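Long-range contacts in abhydrolase domain-containing protein (Exiguobacterium antarcticum, PDB 5H3H), which is an esterase of the alpha/beta hydrolase fold that probably hydrolyses carboxylic esters and may also act as a perhydrolase: residues T11-E16 with G60-P65; L93-G98 with I118-A123; S112-L117 with I208-L213. One frame throughout, in Å; residues are numbered along the deposited sequence.

Interaction 1 of 3, residues T11-E16 with G60-P65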
ATOM      1  N   THR B  11     -12.548 -18.366   4.150  1.00 25.78           N
ATOM      2  CA  THR B  11     -12.096 -19.449   3.255  1.00 25.69           C
ATOM      3  C   THR B  11     -10.742 -19.986   3.768  1.00 26.99           C
ATOM      4  O   THR B  11      -9.887 -19.168   4.103  1.00 29.11           O
ATOM      5  CB  THR B  11     -11.846 -18.889   1.839  1.00 24.54           C
ATOM      6  OG1 THR B  11     -12.999 -18.207   1.357  1.00 21.18           O
ATOM      7  CG2 THR B  11     -11.521 -20.020   0.853  1.00 24.21           C
ATOM      8  N   LYS B  12     -10.547 -21.299   3.850  1.00 28.21           N
ATOM      9  CA  LYS B  12      -9.237 -21.901   4.227  1.00 26.07           C
ATOM     10  C   LYS B  12      -8.265 -22.069   3.024  1.00 30.98           C
ATOM     11  O   LYS B  12      -8.571 -22.819   2.076  1.00 26.99           O
ATOM     12  CB  LYS B  12      -9.441 -23.282   4.846  1.00 29.83           C
ATOM     13  CG  LYS B  12     -10.216 -23.272   6.148  1.00 34.67           C
ATOM     14  CD  LYS B  12     -10.141 -24.604   6.876  1.00 41.26           C
ATOM     15  CE  LYS B  12     -10.844 -25.725   6.093  1.00 47.45           C
ATOM     16  NZ  LYS B  12      -9.931 -26.896   5.878  1.00 53.41           N
ATOM     17  N   ILE B  13      -7.074 -21.450   3.113  1.00 26.59           N
ATOM     18  CA  ILE B  13      -6.073 -21.430   2.029  1.00 27.28           C
ATOM     19  C   ILE B  13      -4.980 -22.412   2.376  1.00 25.06           C
ATOM     20  O   ILE B  13      -4.313 -22.248   3.384  1.00 24.52           O
ATOM     21  CB  ILE B  13      -5.435 -20.005   1.849  1.00 25.85           C
ATOM     22  CG1 ILE B  13      -6.488 -18.934   1.623  1.00 27.27           C
ATOM     23  CG2 ILE B  13      -4.435 -19.981   0.696  1.00 29.08           C
ATOM     24  CD1 ILE B  13      -7.395 -19.187   0.433  1.00 27.69           C
ATOM     25  N   TYR B  14      -4.743 -23.410   1.526  1.00 20.26           N
ATOM     26  CA  TYR B  14      -3.668 -24.362   1.749  1.00 20.81           C
ATOM     27  C   TYR B  14      -2.355 -23.716   1.374  1.00 21.09           C
ATOM     28  O   TYR B  14      -2.278 -23.044   0.354  1.00 22.34           O
ATOM     29  CB  TYR B  14      -3.865 -25.614   0.907  1.00 21.57           C
ATOM     30  CG  TYR B  14      -2.791 -26.620   1.124  1.00 22.92           C
ATOM     31  CD1 TYR B  14      -2.748 -27.348   2.290  1.00 25.99           C
ATOM     32  CD2 TYR B  14      -1.778 -26.804   0.185  1.00 23.35           C
ATOM     33  CE1 TYR B  14      -1.746 -28.261   2.513  1.00 29.94           C
ATOM     34  CE2 TYR B  14      -0.761 -27.708   0.392  1.00 26.72           C
ATOM     35  CZ  TYR B  14      -0.745 -28.436   1.577  1.00 30.38           C
ATOM     36  OH  TYR B  14       0.228 -29.374   1.848  1.00 31.58           O
ATOM     37  N   VAL B  15      -1.326 -23.944   2.178  1.00 21.01           N
ATOM     38  CA  VAL B  15       0.021 -23.501   1.882  1.00 23.02           C
ATOM     39  C   VAL B  15       1.011 -24.637   2.154  1.00 23.77           C
ATOM     40  O   VAL B  15       1.033 -25.215   3.255  1.00 23.75           O
ATOM     41  CB  VAL B  15       0.423 -22.306   2.783  1.00 24.74           C
ATOM     42  CG1 VAL B  15       1.807 -21.811   2.375  1.00 27.67           C
ATOM     43  CG2 VAL B  15      -0.572 -21.189   2.683  1.00 26.45           C
ATOM     44  N   GLU B  16       1.844 -24.960   1.157  1.00 24.05           N
ATOM     45  CA  GLU B  16       2.903 -25.901   1.296  1.00 23.68           C
ATOM     46  C   GLU B  16       4.114 -25.078   1.828  1.00 28.11           C
ATOM     47  O   GLU B  16       4.795 -24.338   1.105  1.00 24.34           O
ATOM     48  CB  GLU B  16       3.203 -26.559  -0.074  1.00 28.01           C
ATOM     49  CG  GLU B  16       4.113 -27.771  -0.037  1.00 31.60           C
ATOM     50  CD  GLU B  16       3.447 -29.107   0.360  1.00 35.38           C
ATOM     51  OE1 GLU B  16       2.206 -29.200   0.367  1.00 37.85           O
ATOM     52  OE2 GLU B  16       4.186 -30.102   0.640  1.00 32.13           O
ATOM     53  N   GLY B  60      -6.075 -26.900  -5.978  1.00 19.52           N
ATOM     54  CA  GLY B  60      -5.203 -27.698  -5.132  1.00 20.18           C
ATOM     55  C   GLY B  60      -5.988 -28.164  -3.912  1.00 21.49           C
ATOM     56  O   GLY B  60      -7.089 -28.622  -4.055  1.00 21.36           O
ATOM     57  N   LYS B  61      -5.450 -27.993  -2.722  1.00 21.29           N
ATOM     58  CA  LYS B  61      -6.078 -28.503  -1.490  1.00 24.16           C
ATOM     59  C   LYS B  61      -6.864 -27.418  -0.722  1.00 25.93           C
ATOM     60  O   LYS B  61      -7.386 -27.628   0.389  1.00 23.97           O
ATOM     61  CB  LYS B  61      -4.982 -29.109  -0.667  1.00 27.77           C
ATOM     62  CG  LYS B  61      -4.240 -30.179  -1.463  1.00 32.46           C
ATOM     63  CD  LYS B  61      -3.070 -30.782  -0.719  1.00 38.28           C
ATOM     64  CE  LYS B  61      -3.519 -31.546   0.518  1.00 43.66           C
ATOM     65  NZ  LYS B  61      -4.734 -32.413   0.337  1.00 44.29           N
ATOM     66  N   SER B  62      -6.977 -26.251  -1.325  1.00 24.92           N
ATOM     67  CA  SER B  62      -7.722 -25.141  -0.681  1.00 23.39           C
ATOM     68  C   SER B  62      -9.226 -25.367  -0.810  1.00 25.63           C
ATOM     69  O   SER B  62      -9.646 -26.066  -1.733  1.00 23.76           O
ATOM     70  CB  SER B  62      -7.301 -23.826  -1.292  1.00 22.65           C
ATOM     71  OG  SER B  62      -5.923 -23.582  -0.951  1.00 23.41           O
ATOM     72  N   ASP B  63     -10.009 -24.744   0.084  1.00 23.79           N
ATOM     73  CA  ASP B  63     -11.459 -24.552  -0.085  1.00 24.87           C
ATOM     74  C   ASP B  63     -11.752 -23.802  -1.389  1.00 24.16           C
ATOM     75  O   ASP B  63     -10.931 -22.984  -1.851  1.00 21.99           O
ATOM     76  CB  ASP B  63     -12.098 -23.707   1.073  1.00 28.74           C
ATOM     77  CG  ASP B  63     -12.003 -24.366   2.474  1.00 34.31           C
ATOM     78  OD1 ASP B  63     -11.460 -25.502   2.611  1.00 34.32           O
ATOM     79  OD2 ASP B  63     -12.452 -23.686   3.447  1.00 30.54           O
ATOM     80  N   ALA B  64     -12.922 -24.045  -1.974  1.00 22.69           N
ATOM     81  CA  ALA B  64     -13.300 -23.390  -3.231  1.00 22.62           C
ATOM     82  C   ALA B  64     -14.669 -22.738  -2.971  1.00 23.66           C
ATOM     83  O   ALA B  64     -15.712 -23.318  -3.242  1.00 22.35           O
ATOM     84  CB  ALA B  64     -13.354 -24.376  -4.389  1.00 24.31           C
ATOM     85  N   PRO B  65     -14.669 -21.554  -2.381  1.00 23.16           N
ATOM     86  CA  PRO B  65     -15.916 -20.811  -2.243  1.00 24.60           C
ATOM     87  C   PRO B  65     -16.512 -20.349  -3.564  1.00 23.89           C
ATOM     88  O   PRO B  65     -15.909 -20.478  -4.651  1.00 25.57           O
ATOM     89  CB  PRO B  65     -15.481 -19.579  -1.423  1.00 27.12           C
ATOM     90  CG  PRO B  65     -14.094 -19.344  -1.864  1.00 24.95           C
ATOM     91  CD  PRO B  65     -13.499 -20.716  -2.020  1.00 23.93           C
TER

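Interaction 2 of 3, residues L93-G98 with I118-A123. With F50 (ethaneperoxoic acid), chain D.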
ATOM      1  N   LEU B  93       7.339 -14.705  -6.295  1.00 19.38           N
ATOM      2  CA  LEU B  93       7.270 -15.075  -7.732  1.00 20.55           C
ATOM      3  C   LEU B  93       5.823 -15.346  -8.141  1.00 20.23           C
ATOM      4  O   LEU B  93       5.143 -16.151  -7.518  1.00 19.93           O
ATOM      5  CB  LEU B  93       8.152 -16.255  -8.053  1.00 21.49           C
ATOM      6  CG  LEU B  93       8.096 -16.921  -9.442  1.00 28.11           C
ATOM      7  CD1 LEU B  93       7.851 -16.007 -10.613  1.00 32.38           C
ATOM      8  CD2 LEU B  93       9.348 -17.767  -9.729  1.00 28.77           C
ATOM      9  N   GLY B  94       5.375 -14.679  -9.206  1.00 19.30           N
ATOM     10  CA  GLY B  94       4.103 -14.984  -9.757  1.00 19.21           C
ATOM     11  C   GLY B  94       4.249 -15.501 -11.170  1.00 19.51           C
ATOM     12  O   GLY B  94       4.917 -14.858 -11.974  1.00 19.32           O
ATOM     13  N   PHE B  95       3.647 -16.642 -11.442  1.00 20.51           N
ATOM     14  CA  PHE B  95       3.635 -17.226 -12.808  1.00 19.14           C
ATOM     15  C   PHE B  95       2.244 -17.010 -13.376  1.00 20.48           C
ATOM     16  O   PHE B  95       1.241 -17.387 -12.764  1.00 20.75           O
ATOM     17  CB  PHE B  95       3.967 -18.681 -12.783  1.00 22.90           C
ATOM     18  CG  PHE B  95       3.870 -19.342 -14.167  1.00 23.29           C
ATOM     19  CD1 PHE B  95       4.963 -19.326 -15.035  1.00 24.22           C
ATOM     20  CD2 PHE B  95       2.669 -19.938 -14.601  1.00 23.12           C
ATOM     21  CE1 PHE B  95       4.894 -19.966 -16.281  1.00 23.15           C
ATOM     22  CE2 PHE B  95       2.582 -20.516 -15.882  1.00 24.01           C
ATOM     23  CZ  PHE B  95       3.685 -20.498 -16.710  1.00 22.29           C
ATOM     24  N   SER B  96       2.186 -16.371 -14.537  1.00 19.29           N
ATOM     25  CA  SER B  96       0.973 -16.173 -15.265  1.00 21.99           C
ATOM     26  C   SER B  96      -0.091 -15.420 -14.444  1.00 21.15           C
ATOM     27  O   SER B  96       0.177 -14.275 -14.089  1.00 22.09           O
ATOM     28  CB  SER B  96       0.531 -17.513 -15.865  1.00 24.63           C
ATOM     29  OG  SER B  96      -0.254 -17.252 -16.991  1.00 25.03           O
ATOM     30  N   MET B  97      -1.250 -15.994 -14.173  1.00 19.07           N
ATOM     31  CA  MET B  97      -2.230 -15.298 -13.322  1.00 23.26           C
ATOM     32  C   MET B  97      -1.612 -14.867 -11.973  1.00 20.76           C
ATOM     33  O   MET B  97      -1.981 -13.826 -11.426  1.00 20.99           O
ATOM     34  CB  MET B  97      -3.439 -16.189 -13.065  1.00 24.04           C
ATOM     35  CG  MET B  97      -4.621 -15.458 -12.415  1.00 24.58           C
ATOM     36  SD  MET B  97      -6.058 -16.515 -12.227  1.00 26.21           S
ATOM     37  CE  MET B  97      -5.422 -17.809 -11.144  1.00 26.73           C
ATOM     38  N   GLY B  98      -0.661 -15.667 -11.513  1.00 21.34           N
ATOM     39  CA  GLY B  98       0.161 -15.422 -10.318  1.00 22.97           C
ATOM     40  C   GLY B  98       0.934 -14.132 -10.353  1.00 23.88           C
ATOM     41  O   GLY B  98       0.996 -13.396  -9.341  1.00 24.44           O
ATOM     42  N   ILE B 118       9.432 -11.522  -8.846  1.00 24.93           N
ATOM     43  CA  ILE B 118       9.730 -12.188 -10.087  1.00 25.50           C
ATOM     44  C   ILE B 118       8.406 -12.364 -10.764  1.00 25.73           C
ATOM     45  O   ILE B 118       7.445 -12.780 -10.117  1.00 23.96           O
ATOM     46  CB  ILE B 118      10.378 -13.559  -9.880  1.00 28.85           C
ATOM     47  CG1 ILE B 118      11.648 -13.410  -9.033  1.00 27.13           C
ATOM     48  CG2 ILE B 118      10.649 -14.238 -11.232  1.00 28.31           C
ATOM     49  CD1 ILE B 118      12.109 -14.687  -8.349  1.00 30.91           C
ATOM     50  N   LEU B 119       8.341 -12.006 -12.040  1.00 21.01           N
ATOM     51  CA  LEU B 119       7.125 -12.130 -12.793  1.00 22.61           C
ATOM     52  C   LEU B 119       7.485 -13.075 -13.946  1.00 22.72           C
ATOM     53  O   LEU B 119       8.290 -12.721 -14.738  1.00 24.80           O
ATOM     54  CB  LEU B 119       6.684 -10.763 -13.334  1.00 24.15           C
ATOM     55  CG  LEU B 119       6.106  -9.704 -12.387  1.00 24.68           C
ATOM     56  CD1 LEU B 119       5.869  -8.416 -13.138  1.00 24.74           C
ATOM     57  CD2 LEU B 119       4.791 -10.172 -11.831  1.00 26.45           C
ATOM     58  N   ALA B 120       6.873 -14.269 -14.010  1.00 22.41           N
ATOM     59  CA  ALA B 120       7.294 -15.377 -14.886  1.00 20.16           C
ATOM     60  C   ALA B 120       6.130 -15.663 -15.806  1.00 19.12           C
ATOM     61  O   ALA B 120       5.104 -16.069 -15.352  1.00 19.68           O
ATOM     62  CB  ALA B 120       7.664 -16.623 -14.090  1.00 21.68           C
ATOM     63  N   GLY B 121       6.261 -15.367 -17.112  1.00 20.19           N
ATOM     64  CA  GLY B 121       5.158 -15.528 -18.036  1.00 19.14           C
ATOM     65  C   GLY B 121       3.885 -14.814 -17.600  1.00 19.00           C
ATOM     66  O   GLY B 121       2.802 -15.289 -17.827  1.00 18.71           O
ATOM     67  N   ALA B 122       3.993 -13.675 -16.908  1.00 19.11           N
ATOM     68  CA  ALA B 122       2.873 -13.118 -16.183  1.00 22.52           C
ATOM     69  C   ALA B 122       1.735 -12.602 -17.086  1.00 22.90           C
ATOM     70  O   ALA B 122       1.978 -12.017 -18.156  1.00 26.31           O
ATOM     71  CB  ALA B 122       3.347 -11.990 -15.272  1.00 22.02           C
ATOM     72  N   ALA B 123       0.518 -12.785 -16.595  1.00 25.39           N
ATOM     73  CA  ALA B 123      -0.699 -12.246 -17.199  1.00 26.13           C
ATOM     74  C   ALA B 123      -0.875 -10.788 -16.789  1.00 25.45           C
ATOM     75  O   ALA B 123      -1.779 -10.404 -16.055  1.00 27.83           O
ATOM     76  CB  ALA B 123      -1.893 -13.072 -16.799  1.00 26.34           C
TER
HETATM   77  C   F50 D 301      -2.441 -18.410 -16.817  1.00 35.95           C
HETATM   78  OX1 F50 D 301      -1.107 -20.571 -16.484  1.00 40.29           O
HETATM   79  O   F50 D 301      -2.546 -18.150 -15.636  1.00 32.03           O
HETATM   80  OXT F50 D 301      -1.390 -19.367 -17.205  1.00 37.85           O
HETATM   81  CH3 F50 D 301      -3.349 -17.765 -17.826  1.00 38.09           C

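Interaction 3 of 3, residues S112-L117 with I208-L213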
ATOM      1  N   SER B 112       6.402  -3.585   2.206  1.00 32.20           N
ATOM      2  CA  SER B 112       7.261  -3.744   3.427  1.00 33.03           C
ATOM      3  C   SER B 112       7.714  -5.160   3.775  1.00 33.31           C
ATOM      4  O   SER B 112       8.739  -5.306   4.422  1.00 31.68           O
ATOM      5  CB  SER B 112       6.615  -3.135   4.675  1.00 35.38           C
ATOM      6  OG  SER B 112       7.641  -2.945   5.674  1.00 39.37           O
ATOM      7  N   ASN B 113       6.991  -6.210   3.334  1.00 32.84           N
ATOM      8  CA  ASN B 113       7.436  -7.614   3.591  1.00 26.94           C
ATOM      9  C   ASN B 113       8.174  -8.256   2.444  1.00 25.35           C
ATOM     10  O   ASN B 113       8.639  -9.387   2.579  1.00 22.08           O
ATOM     11  CB  ASN B 113       6.207  -8.502   3.897  1.00 32.62           C
ATOM     12  CG  ASN B 113       5.509  -8.088   5.188  1.00 35.04           C
ATOM     13  OD1 ASN B 113       6.021  -8.328   6.261  1.00 45.34           O
ATOM     14  ND2 ASN B 113       4.380  -7.429   5.073  1.00 36.22           N
ATOM     15  N   VAL B 114       8.235  -7.577   1.307  1.00 21.85           N
ATOM     16  CA  VAL B 114       8.789  -8.192   0.040  1.00 23.62           C
ATOM     17  C   VAL B 114      10.091  -7.527  -0.386  1.00 22.86           C
ATOM     18  O   VAL B 114      10.136  -6.336  -0.640  1.00 29.79           O
ATOM     19  CB  VAL B 114       7.815  -8.045  -1.139  1.00 22.78           C
ATOM     20  CG1 VAL B 114       8.372  -8.643  -2.447  1.00 23.41           C
ATOM     21  CG2 VAL B 114       6.491  -8.654  -0.789  1.00 22.76           C
ATOM     22  N   SER B 115      11.142  -8.306  -0.485  1.00 22.90           N
ATOM     23  CA  SER B 115      12.429  -7.789  -0.948  1.00 27.17           C
ATOM     24  C   SER B 115      12.589  -7.778  -2.490  1.00 26.83           C
ATOM     25  O   SER B 115      13.237  -6.886  -3.048  1.00 25.68           O
ATOM     26  CB  SER B 115      13.523  -8.593  -0.319  1.00 26.81           C
ATOM     27  OG  SER B 115      13.662  -9.815  -0.987  1.00 37.05           O
ATOM     28  N   LYS B 116      12.014  -8.764  -3.170  1.00 26.03           N
ATOM     29  CA  LYS B 116      12.051  -8.803  -4.638  1.00 26.57           C
ATOM     30  C   LYS B 116      10.855  -9.534  -5.244  1.00 26.28           C
ATOM     31  O   LYS B 116      10.241 -10.393  -4.593  1.00 25.65           O
ATOM     32  CB  LYS B 116      13.355  -9.410  -5.089  1.00 28.15           C
ATOM     33  CG  LYS B 116      13.553 -10.831  -4.670  1.00 35.21           C
ATOM     34  CD  LYS B 116      14.996 -11.290  -4.898  1.00 34.35           C
ATOM     35  CE  LYS B 116      15.933 -10.707  -3.860  1.00 36.67           C
ATOM     36  NZ  LYS B 116      17.318 -11.199  -4.153  1.00 39.05           N
ATOM     37  N   LEU B 117      10.544  -9.156  -6.481  1.00 23.16           N
ATOM     38  CA  LEU B 117       9.447  -9.679  -7.255  1.00 23.33           C
ATOM     39  C   LEU B 117       9.973 -10.369  -8.512  1.00 22.18           C
ATOM     40  O   LEU B 117      10.834  -9.829  -9.186  1.00 23.14           O
ATOM     41  CB  LEU B 117       8.599  -8.472  -7.718  1.00 25.03           C
ATOM     42  CG  LEU B 117       7.404  -8.789  -8.606  1.00 21.50           C
ATOM     43  CD1 LEU B 117       6.500  -9.759  -7.865  1.00 22.95           C
ATOM     44  CD2 LEU B 117       6.617  -7.578  -9.074  1.00 23.68           C
ATOM     45  N   ILE B 208       4.795   0.282  -8.653  1.00 36.75           N
ATOM     46  CA  ILE B 208       5.621  -0.774  -8.116  1.00 35.01           C
ATOM     47  C   ILE B 208       6.991  -0.165  -7.904  1.00 39.00           C
ATOM     48  O   ILE B 208       7.473   0.514  -8.820  1.00 36.82           O
ATOM     49  CB  ILE B 208       5.693  -1.971  -9.122  1.00 31.81           C
ATOM     50  CG1 ILE B 208       4.297  -2.554  -9.293  1.00 32.85           C
ATOM     51  CG2 ILE B 208       6.693  -3.036  -8.668  1.00 34.99           C
ATOM     52  CD1 ILE B 208       3.648  -2.949  -7.992  1.00 30.48           C
ATOM     53  N   THR B 209       7.573  -0.384  -6.707  1.00 38.85           N
ATOM     54  CA  THR B 209       8.922   0.104  -6.312  1.00 42.45           C
ATOM     55  C   THR B 209       9.962  -0.987  -6.107  1.00 41.02           C
ATOM     56  O   THR B 209      11.150  -0.696  -6.062  1.00 43.64           O
ATOM     57  CB  THR B 209       8.887   0.832  -4.933  1.00 47.20           C
ATOM     58  OG1 THR B 209       7.754   1.687  -4.862  1.00 54.14           O
ATOM     59  CG2 THR B 209      10.157   1.653  -4.661  1.00 54.82           C
ATOM     60  N   VAL B 210       9.517  -2.226  -5.935  1.00 32.37           N
ATOM     61  CA  VAL B 210      10.377  -3.322  -5.531  1.00 32.58           C
ATOM     62  C   VAL B 210      11.250  -3.720  -6.713  1.00 28.67           C
ATOM     63  O   VAL B 210      10.810  -3.636  -7.866  1.00 32.81           O
ATOM     64  CB  VAL B 210       9.549  -4.595  -5.152  1.00 34.95           C
ATOM     65  CG1 VAL B 210      10.420  -5.604  -4.439  1.00 36.25           C
ATOM     66  CG2 VAL B 210       8.360  -4.241  -4.272  1.00 40.40           C
ATOM     67  N   ASP B 211      12.447  -4.177  -6.411  1.00 26.53           N
ATOM     68  CA  ASP B 211      13.328  -4.844  -7.382  1.00 26.99           C
ATOM     69  C   ASP B 211      12.606  -5.963  -8.101  1.00 27.38           C
ATOM     70  O   ASP B 211      12.165  -6.901  -7.451  1.00 24.49           O
ATOM     71  CB  ASP B 211      14.521  -5.480  -6.670  1.00 30.92           C
ATOM     72  CG  ASP B 211      15.604  -4.448  -6.231  1.00 36.78           C
ATOM     73  OD1 ASP B 211      15.464  -3.220  -6.438  1.00 41.72           O
ATOM     74  OD2 ASP B 211      16.619  -4.902  -5.666  1.00 40.56           O
ATOM     75  N   THR B 212      12.516  -5.860  -9.431  1.00 26.84           N
ATOM     76  CA  THR B 212      11.817  -6.862 -10.242  1.00 27.59           C
ATOM     77  C   THR B 212      12.684  -7.573 -11.308  1.00 28.89           C
ATOM     78  O   THR B 212      13.575  -6.957 -11.951  1.00 25.92           O
ATOM     79  CB  THR B 212      10.552  -6.236 -10.829  1.00 29.10           C
ATOM     80  OG1 THR B 212       9.863  -5.560  -9.742  1.00 32.35           O
ATOM     81  CG2 THR B 212       9.620  -7.313 -11.464  1.00 27.96           C
ATOM     82  N   LEU B 213      12.440  -8.885 -11.439  1.00 28.16           N
ATOM     83  CA  LEU B 213      12.904  -9.689 -12.567  1.00 26.30           C
ATOM     84  C   LEU B 213      11.716 -10.238 -13.349  1.00 26.12           C
ATOM     85  O   LEU B 213      10.856 -10.904 -12.750  1.00 23.68           O
ATOM     86  CB  LEU B 213      13.698 -10.866 -12.066  1.00 31.13           C
ATOM     87  CG  LEU B 213      14.133 -11.855 -13.148  1.00 31.52           C
ATOM     88  CD1 LEU B 213      15.069 -11.114 -14.106  1.00 34.52           C
ATOM     89  CD2 LEU B 213      14.792 -13.086 -12.550  1.00 28.79           C
TER
HETATM   90  O   HOH W   1      13.190  -4.122  -3.587  1.00 35.23           O

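Interaction 1 of 3, residues T11-E16 with G60-P65
Thr-11 meets the loop 60-65 through its methyl group, and the contact illustrates how an irregular loop can follow a strand by lending it side-chain acceptors and a backbone donor. CG2 of Thr-11 lies anti to the backbone N (OG1 chi1 -54°), which lays the methyl against Pro-65 CD at 3.6 Å and beside the CB of Asp-63, while OG1 is held by Asp-9. At Lys-12 the pairing becomes polar in both directions. Lys-12 N reaches Asp-63 OD2 at 3.1 Å, arriving from above the carboxylate plane, and Lys-12 O accepts Asp-63 N at 3.1 Å. The lysine side chain bends back over the same carboxylate, though Lys-12 NZ to Asp-63 OD1, at 3.9 Å, is only a long salt bridge. With an alanine at Asp-63, the Lys-12 N-H would probably lose this acceptor and the ammonium its nearby countercharge. Ile-13 turns its side chain from the loop. Next, the N-H of Tyr-14 points almost straight (164°) at Ser-62 OG, 2.7 Å away, and the same hydroxyl also bonds to the carbonyl oxygen of Asp-55. The Tyr-14 ring lies alongside the Lys-61 chain, which runs the same way: Lys-61 CB sits over Tyr-14 CG, and Lys-61 CD stands over one face, 4.1 Å from the Tyr-14 ring centroid, in a CH-pi contact. At the far end of the ring, Tyr-14 OH donates to Glu-16 OE1 in the ring plane, a very short bond. Around this pairing, strand 4-6 flanks strand 12-18, with Phe-4 meeting Tyr-14 edge-to-face, while Ile-13 and Val-15 pack on helix 71-85; Tyr-14 and Glu-16 also bond through their backbones to Asp-55, just after strand 50-54, and to Gly-53 within it.

Interaction 2 of 3, residues L93-G98 with I118-A123
Four backbone hydrogen bonds join segment 93-98 to segment 118-123, and they show how parallel strand pairing can be carried past the C-terminal ends of the strands into the turn that carries Ser-96. Gly-94 supplies two of them, its N-H to Ile-118 O and its carbonyl O to Ala-120 N (2.9 Å); Ser-96 N then binds Ala-120 O. The fourth, Ala-123 N to Ser-96 O at 2.9 Å, is nearly straight at hydrogen (176°), yet the donor stands above the carbonyl plane. CA-H...O contacts accompany the pairing, the shortest from Phe-95 CA to Ala-120 O at 3.2 Å.

Apolar packing centres on Leu-93. With CG anti to the backbone N (chi1 172°), Leu-93 CD1 reaches across to Ile-118 CG2 at 3.4 Å, tighter than usual, and to Ala-120 CB at 3.5 Å. On the Phe-95 ring, Phe-95 CD1 lies 3.9 Å from Ala-120 CB.

Ligand contacts gather at the turn. Met-97 N donates to oxygen O of the peracetic acid at 2.9 Å, and Trp-30 N binds the ligand too. Ser-96 OG lies closer to the ligand than an ordinary non-bonded contact allows, so its bonding there remains doubtful. Phe-95 offers its ring edge to OX1.

Glycine suits both flanking positions: a side chain on Gly-94 would run into Gly-98 O, and one on Gly-98 into Phe-95 O. This G-x-S-x-G turn, with Ser-96 at positive phi between strand 90-95 and helix 97-109, matches the nucleophile elbow of alpha/beta hydrolases; Ser-96, His-248 and Asp-220 probably form the catalytic triad.

Interaction 3 of 3, residues S112-L117 with I208-L213
Val-210 reaches over the backbone of 112-117, a useful example of one methyl packing on a neighbouring backbone just before regular pairing begins. Its CB carries CG1 anti to the backbone N (chi1 -167°), turned to the facing chain. At the tip, Val-210 CG1 meets Ser-115 O at 3.4 Å and Lys-116 CA at 3.6 Å; the Val-210 and Val-114 side chains cross at about a right angle, their CG1 atoms 4.2 Å apart. Just beyond, a water bridges the two chains, donating to Ser-115 O and accepting from Asp-211 N at 2.9 Å.

Regular parallel pairing follows. Leu-117 N donates to Asp-211 O, and Leu-117 O accepts Leu-213 N, both at 2.9 Å. The side chains of Leu-117 and Thr-212 lie side by side and point the same way, with Leu-117 CD2 3.8 Å from Thr-212 CG2. The Thr-212 hydroxyl, OG1, turns back to donate to Val-210 O at 2.8 Å from above the carbonyl plane.

On the opposite face, Lys-116 NZ bonds to Tyr-265 O of helix 255-267, and Asp-211 OD2 to Ser-269. Val-114 and Ile-208 pack on helix 97-109, while strands 90-95 and 239-243 continue the sheet beyond strands 114-120 and 211-217.

How the interactions relate
From the N terminus, interaction 1 comes first: loop 60-65, reached after strand 50-54, returns to strand 12-18 and closes its circuit before the others open. Interaction 2 then closes a short beta-alpha-beta unit, strand 90-95, helix 97-109 and strand 114-120. Interaction 3 opens within that unit, at 112-117, and closes only at 208-213, after the four helices between 139 and 198, so the two cross. They share strand 114-120 and touch where Leu-119 N probably bonds to Leu-213 O. Interaction 1 stands apart, its centre about 20 Å from that of interaction 2, but all three reach the same mixed sheet.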